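Eukaryotic peptide chain release factor GTP-binding subunit (Schizosaccharomyces pombe, PDB 1R5B) is a GTP-binding translation release factor of the eRF3 type, built from a P-loop GTP-binding domain and beta domains related to those of elongation factors. Local coordinates at residues A[309-323]-A[334-346]. Numbering follows the deposited sequence.
Sequences INQTLEVTAIYDEAD and QVRLRVRGDDSDV
Strands 311-319 and 334-340 pair antiparallel through Glu314–Arg340, Val315–Val339, Ala317–Arg338, Ile318–Leu337 and Tyr319–Arg336. A beta bulge at Thr316 shifts the register by one residue. Both strands belong to a curled antiparallel sheet, consistent with the beta-barrel second domain of elongation factor Tu relatives.

Backbone bonds run up to and through the bulge. Glu314 N reaches Arg340 O at 3.1 Å, and Thr316 N reaches Arg338 O at 3.0 Å. Arg338 N gives its weak bond to Ala317 O instead.

The buried face is apolar. Ile318 CG2 packs on Leu337 CD2 at 3.8 Å and also meets Val335 CG1. Val315 CG2 touches Leu337 CD1 and Val339 CG1. Leu313 CD1 meets the CG2 methyls of Val339 and Val346.

The other face carries Glu314, Ala317, Tyr319 and the arginines. At its end the 320-323 turn brings Asp323 OD1 to Arg336 NH1, a 3.3 Å salt bridge. NH1 approaches OD1 from above the carboxylate plane. Glu321 CA covers one face of this guanidinium. A bend at chi3 (-64°) turns the Arg338 guanidinium toward Tyr319. Leu285 O weakly accepts from Arg338 NE. Arg338 NH1 also donates to a water bound by Thr316 OG1. The same NH1 lies at the Tyr319 ring edge and donates almost straight to Tyr319 OH, 3.1 Å away at 174°.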
loop_
_atom_site.group_PDB
_atom_site.type_symbol
_atom_site.label_atom_id
_atom_site.label_comp_id
_atom_site.label_asym_id
_atom_site.label_seq_id
_atom_site.Cartn_x
_atom_site.Cartn_y
_atom_site.Cartn_z
ATOM N N ILE A 309 -0.608 -14.476 -21.762
ATOM C CA ILE A 309 -0.292 -15.597 -22.647
ATOM C C ILE A 309 -0.384 -16.988 -21.990
ATOM O O ILE A 309 -0.306 -18.006 -22.683
ATOM C CB ILE A 309 1.105 -15.392 -23.304
ATOM C CG1 ILE A 309 2.212 -15.243 -22.252
ATOM C CG2 ILE A 309 1.079 -14.173 -24.217
ATOM C CD1 ILE A 309 3.605 -15.392 -22.820
ATOM N N ASN A 310 -0.534 -17.028 -20.670
ATOM C CA ASN A 310 -0.702 -18.279 -19.939
ATOM C C ASN A 310 0.524 -19.209 -20.022
ATOM O O ASN A 310 0.396 -20.434 -20.150
ATOM C CB ASN A 310 -1.975 -18.987 -20.426
ATOM C CG ASN A 310 -2.595 -19.883 -19.367
ATOM O OD1 ASN A 310 -2.490 -19.613 -18.171
ATOM N ND2 ASN A 310 -3.252 -20.964 -19.812
ATOM N N GLN A 311 1.708 -18.609 -19.917
ATOM C CA GLN A 311 2.974 -19.323 -19.966
ATOM C C GLN A 311 3.649 -19.349 -18.589
ATOM O O GLN A 311 3.873 -18.301 -17.975
ATOM C CB GLN A 311 3.892 -18.637 -20.976
ATOM C CG GLN A 311 5.284 -19.265 -21.147
ATOM C CD GLN A 311 5.258 -20.607 -21.853
ATOM O OE1 GLN A 311 6.055 -21.488 -21.536
ATOM N NE2 GLN A 311 4.346 -20.765 -22.808
ATOM N N THR A 312 3.976 -20.547 -18.118
ATOM C CA THR A 312 4.661 -20.728 -16.841
ATOM C C THR A 312 6.174 -20.562 -17.005
ATOM O O THR A 312 6.729 -20.929 -18.028
ATOM C CB THR A 312 4.316 -22.120 -16.245
ATOM O OG1 THR A 312 2.920 -22.176 -15.905
ATOM C CG2 THR A 312 5.004 -22.330 -14.912
ATOM N N LEU A 313 6.818 -19.982 -15.992
ATOM C CA LEU A 313 8.278 -19.844 -15.922
ATOM C C LEU A 313 8.755 -20.046 -14.485
ATOM O O LEU A 313 8.006 -19.843 -13.543
ATOM C CB LEU A 313 8.714 -18.450 -16.368
ATOM C CG LEU A 313 8.498 -18.015 -17.819
ATOM C CD1 LEU A 313 8.742 -16.516 -17.927
ATOM C CD2 LEU A 313 9.411 -18.781 -18.792
ATOM N N GLU A 314 10.013 -20.428 -14.317
ATOM C CA GLU A 314 10.589 -20.560 -12.994
ATOM C C GLU A 314 11.504 -19.376 -12.684
ATOM O O GLU A 314 12.412 -19.072 -13.442
ATOM C CB GLU A 314 11.362 -21.866 -12.882
ATOM C CG GLU A 314 11.658 -22.269 -11.442
ATOM C CD GLU A 314 12.682 -23.379 -11.313
ATOM O OE1 GLU A 314 13.129 -23.938 -12.345
ATOM O OE2 GLU A 314 13.041 -23.695 -10.159
ATOM N N VAL A 315 11.252 -18.703 -11.568
ATOM C CA VAL A 315 12.169 -17.696 -11.046
ATOM C C VAL A 315 13.365 -18.368 -10.339
ATOM O O VAL A 315 13.209 -18.929 -9.261
ATOM C CB VAL A 315 11.434 -16.767 -10.063
ATOM C CG1 VAL A 315 12.404 -15.814 -9.366
ATOM C CG2 VAL A 315 10.346 -15.996 -10.799
ATOM N N THR A 316 14.549 -18.313 -10.948
ATOM C CA THR A 316 15.750 -18.949 -10.381
ATOM C C THR A 316 16.607 -18.018 -9.521
ATOM O O THR A 316 17.512 -18.479 -8.815
ATOM C CB THR A 316 16.637 -19.560 -11.499
ATOM O OG1 THR A 316 17.075 -18.536 -12.402
ATOM C CG2 THR A 316 15.838 -20.522 -12.372
ATOM N N ALA A 317 16.345 -16.717 -9.594
ATOM C CA ALA A 317 17.068 -15.760 -8.763
ATOM C C ALA A 317 16.359 -14.417 -8.671
ATOM O O ALA A 317 15.686 -14.010 -9.605
ATOM C CB ALA A 317 18.491 -15.572 -9.283
ATOM N N ILE A 318 16.542 -13.745 -7.537
ATOM C CA ILE A 318 15.980 -12.428 -7.273
ATOM C C ILE A 318 17.097 -11.458 -6.888
ATOM O O ILE A 318 18.001 -11.819 -6.142
ATOM C CB ILE A 318 14.958 -12.515 -6.110
ATOM C CG1 ILE A 318 13.925 -13.618 -6.375
ATOM C CG2 ILE A 318 14.263 -11.170 -5.893
ATOM C CD1 ILE A 318 13.023 -13.898 -5.197
ATOM N N TYR A 319 17.009 -10.226 -7.380
ATOM C CA TYR A 319 17.987 -9.177 -7.070
ATOM C C TYR A 319 17.270 -7.856 -6.790
ATOM O O TYR A 319 16.262 -7.546 -7.420
ATOM C CB TYR A 319 18.962 -8.969 -8.237
ATOM C CG TYR A 319 19.762 -10.188 -8.648
ATOM C CD1 TYR A 319 19.303 -11.049 -9.644
ATOM C CD2 TYR A 319 21.000 -10.462 -8.067
ATOM C CE1 TYR A 319 20.053 -12.163 -10.040
ATOM C CE2 TYR A 319 21.755 -11.574 -8.454
ATOM C CZ TYR A 319 21.276 -12.418 -9.439
ATOM O OH TYR A 319 22.015 -13.514 -9.807
ATOM N N ASP A 320 17.795 -7.072 -5.853
ATOM C CA ASP A 320 17.199 -5.766 -5.542
ATOM C C ASP A 320 17.834 -4.693 -6.414
ATOM O O ASP A 320 18.727 -4.993 -7.214
ATOM C CB ASP A 320 17.362 -5.417 -4.060
ATOM C CG ASP A 320 18.800 -5.423 -3.613
ATOM O OD1 ASP A 320 19.692 -5.091 -4.419
ATOM O OD2 ASP A 320 19.132 -5.761 -2.462
ATOM N N GLU A 321 17.400 -3.441 -6.240
ATOM C CA GLU A 321 17.952 -2.309 -7.011
ATOM C C GLU A 321 19.470 -2.091 -6.825
ATOM O O GLU A 321 20.084 -1.324 -7.582
ATOM C CB GLU A 321 17.177 -1.005 -6.709
ATOM C CG GLU A 321 16.280 -0.521 -7.855
ATOM C CD GLU A 321 14.983 0.157 -7.401
ATOM O OE1 GLU A 321 14.706 0.240 -6.181
ATOM O OE2 GLU A 321 14.232 0.615 -8.288
ATOM N N ALA A 322 20.061 -2.744 -5.818
ATOM C CA ALA A 322 21.524 -2.795 -5.662
ATOM C C ALA A 322 22.145 -4.160 -6.049
ATOM O O ALA A 322 23.092 -4.624 -5.398
ATOM C CB ALA A 322 21.915 -2.415 -4.236
ATOM N N ASP A 323 21.620 -4.766 -7.121
ATOM C CA ASP A 323 22.047 -6.077 -7.661
ATOM C C ASP A 323 22.686 -7.094 -6.692
ATOM O O ASP A 323 23.690 -7.720 -7.028
ATOM C CB ASP A 323 22.981 -5.870 -8.871
ATOM C CG ASP A 323 22.263 -5.287 -10.079
ATOM O OD1 ASP A 323 21.256 -5.885 -10.533
ATOM O OD2 ASP A 323 22.645 -4.241 -10.645
ATOM N N GLN A 334 11.099 -3.309 -5.710
ATOM C CA GLN A 334 11.561 -3.310 -7.088
ATOM C C GLN A 334 12.594 -4.407 -7.212
ATOM O O GLN A 334 13.626 -4.374 -6.557
ATOM C CB GLN A 334 12.162 -1.953 -7.483
ATOM C CG GLN A 334 11.564 -1.368 -8.794
ATOM C CD GLN A 334 10.570 -0.234 -8.545
ATOM O OE1 GLN A 334 10.574 0.379 -7.477
ATOM N NE2 GLN A 334 9.740 0.060 -9.537
ATOM N N VAL A 335 12.302 -5.388 -8.056
ATOM C CA VAL A 335 13.140 -6.569 -8.183
ATOM C C VAL A 335 13.574 -6.823 -9.613
ATOM O O VAL A 335 12.999 -6.293 -10.557
ATOM C CB VAL A 335 12.415 -7.822 -7.657
ATOM C CG1 VAL A 335 12.190 -7.699 -6.151
ATOM C CG2 VAL A 335 11.089 -8.055 -8.399
ATOM N N ARG A 336 14.610 -7.644 -9.737
ATOM C CA ARG A 336 15.113 -8.134 -11.015
ATOM C C ARG A 336 15.199 -9.653 -10.902
ATOM O O ARG A 336 15.924 -10.179 -10.050
ATOM C CB ARG A 336 16.481 -7.537 -11.319
ATOM C CG ARG A 336 16.433 -6.041 -11.574
ATOM C CD ARG A 336 17.452 -5.239 -10.777
ATOM N NE ARG A 336 17.226 -3.795 -10.889
ATOM C CZ ARG A 336 18.175 -2.881 -11.123
ATOM N NH1 ARG A 336 19.449 -3.231 -11.270
ATOM N NH2 ARG A 336 17.848 -1.594 -11.204
ATOM N N LEU A 337 14.440 -10.338 -11.749
ATOM C CA LEU A 337 14.235 -11.765 -11.632
ATOM C C LEU A 337 14.842 -12.499 -12.811
ATOM O O LEU A 337 14.421 -12.293 -13.947
ATOM C CB LEU A 337 12.741 -12.048 -11.611
ATOM C CG LEU A 337 11.873 -11.257 -10.624
ATOM C CD1 LEU A 337 10.459 -11.765 -10.711
ATOM C CD2 LEU A 337 12.392 -11.375 -9.193
ATOM N N ARG A 338 15.831 -13.350 -12.568
ATOM C CA ARG A 338 16.223 -14.297 -13.601
ATOM C C ARG A 338 15.149 -15.372 -13.692
ATOM O O ARG A 338 14.659 -15.851 -12.672
ATOM C CB ARG A 338 17.586 -14.935 -13.330
ATOM C CG ARG A 338 18.020 -15.869 -14.461
ATOM C CD ARG A 338 19.457 -16.352 -14.394
ATOM N NE ARG A 338 20.409 -15.252 -14.531
ATOM C CZ ARG A 338 20.980 -14.600 -13.524
ATOM N NH1 ARG A 338 20.707 -14.906 -12.265
ATOM N NH2 ARG A 338 21.838 -13.623 -13.782
ATOM N N VAL A 339 14.791 -15.741 -14.915
ATOM C CA VAL A 339 13.756 -16.744 -15.152
ATOM C C VAL A 339 14.225 -17.814 -16.126
ATOM O O VAL A 339 15.126 -17.591 -16.916
ATOM C CB VAL A 339 12.434 -16.112 -15.667
ATOM C CG1 VAL A 339 11.896 -15.129 -14.649
ATOM C CG2 VAL A 339 12.619 -15.430 -17.017
ATOM N N ARG A 340 13.579 -18.969 -16.059
ATOM C CA ARG A 340 13.962 -20.152 -16.813
ATOM C C ARG A 340 12.734 -20.734 -17.503
ATOM O O ARG A 340 11.647 -20.776 -16.908
ATOM C CB ARG A 340 14.565 -21.189 -15.861
ATOM C CG ARG A 340 14.968 -22.499 -16.508
ATOM C CD ARG A 340 15.303 -23.581 -15.507
ATOM N NE ARG A 340 16.741 -23.668 -15.249
ATOM C CZ ARG A 340 17.522 -24.706 -15.552
ATOM N NH1 ARG A 340 17.039 -25.798 -16.146
ATOM N NH2 ARG A 340 18.816 -24.651 -15.258
ATOM N N GLY A 341 12.927 -21.193 -18.748
ATOM C CA GLY A 341 11.859 -21.770 -19.568
ATOM C C GLY A 341 11.658 -21.034 -20.889
ATOM O O GLY A 341 12.523 -20.242 -21.336
ATOM N N ASP A 342 10.484 -21.283 -21.500
ATOM C CA ASP A 342 10.111 -20.664 -22.777
ATOM C C ASP A 342 9.597 -19.219 -22.637
ATOM O O ASP A 342 8.392 -18.989 -22.455
ATOM C CB ASP A 342 9.048 -21.511 -23.468
ATOM C CG ASP A 342 8.976 -21.246 -24.948
ATOM O OD1 ASP A 342 8.529 -22.154 -25.676
ATOM O OD2 ASP A 342 9.355 -20.175 -25.474
ATOM N N ASP A 343 10.506 -18.253 -22.763
ATOM C CA ASP A 343 10.157 -16.844 -22.561
ATOM C C ASP A 343 10.176 -16.021 -23.852
ATOM O O ASP A 343 10.274 -14.794 -23.817
ATOM C CB ASP A 343 11.067 -16.208 -21.495
ATOM C CG ASP A 343 12.541 -16.308 -21.828
ATOM O OD1 ASP A 343 12.933 -16.015 -22.979
ATOM O OD2 ASP A 343 13.386 -16.660 -20.977
ATOM N N SER A 344 10.061 -16.699 -24.990
ATOM C CA SER A 344 10.207 -16.041 -26.285
ATOM C C SER A 344 9.062 -15.075 -26.619
ATOM O O SER A 344 9.240 -14.196 -27.462
ATOM C CB SER A 344 10.387 -17.077 -27.406
ATOM O OG SER A 344 9.268 -17.938 -27.508
ATOM N N ASP A 345 7.905 -15.228 -25.969
ATOM C CA ASP A 345 6.765 -14.320 -26.185
ATOM C C ASP A 345 6.586 -13.279 -25.077
ATOM O O ASP A 345 5.751 -12.384 -25.202
ATOM C CB ASP A 345 5.460 -15.104 -26.330
ATOM C CG ASP A 345 5.386 -15.877 -27.617
ATOM O OD1 ASP A 345 5.861 -15.376 -28.662
ATOM O OD2 ASP A 345 4.861 -17.002 -27.676
ATOM N N VAL A 346 7.362 -13.400 -24.006
ATOM C CA VAL A 346 7.292 -12.469 -22.890
ATOM C C VAL A 346 7.739 -11.081 -23.316
ATOM O O VAL A 346 8.853 -10.911 -23.806
ATOM C CB VAL A 346 8.202 -12.917 -21.735
ATOM C CG1 VAL A 346 8.140 -11.915 -20.577
ATOM C CG2 VAL A 346 7.816 -14.311 -21.258
HETATM O O HOH W 1 20.082 -17.787 -11.431
HETATM O O HOH W 2 14.514 -0.758 -10.983
#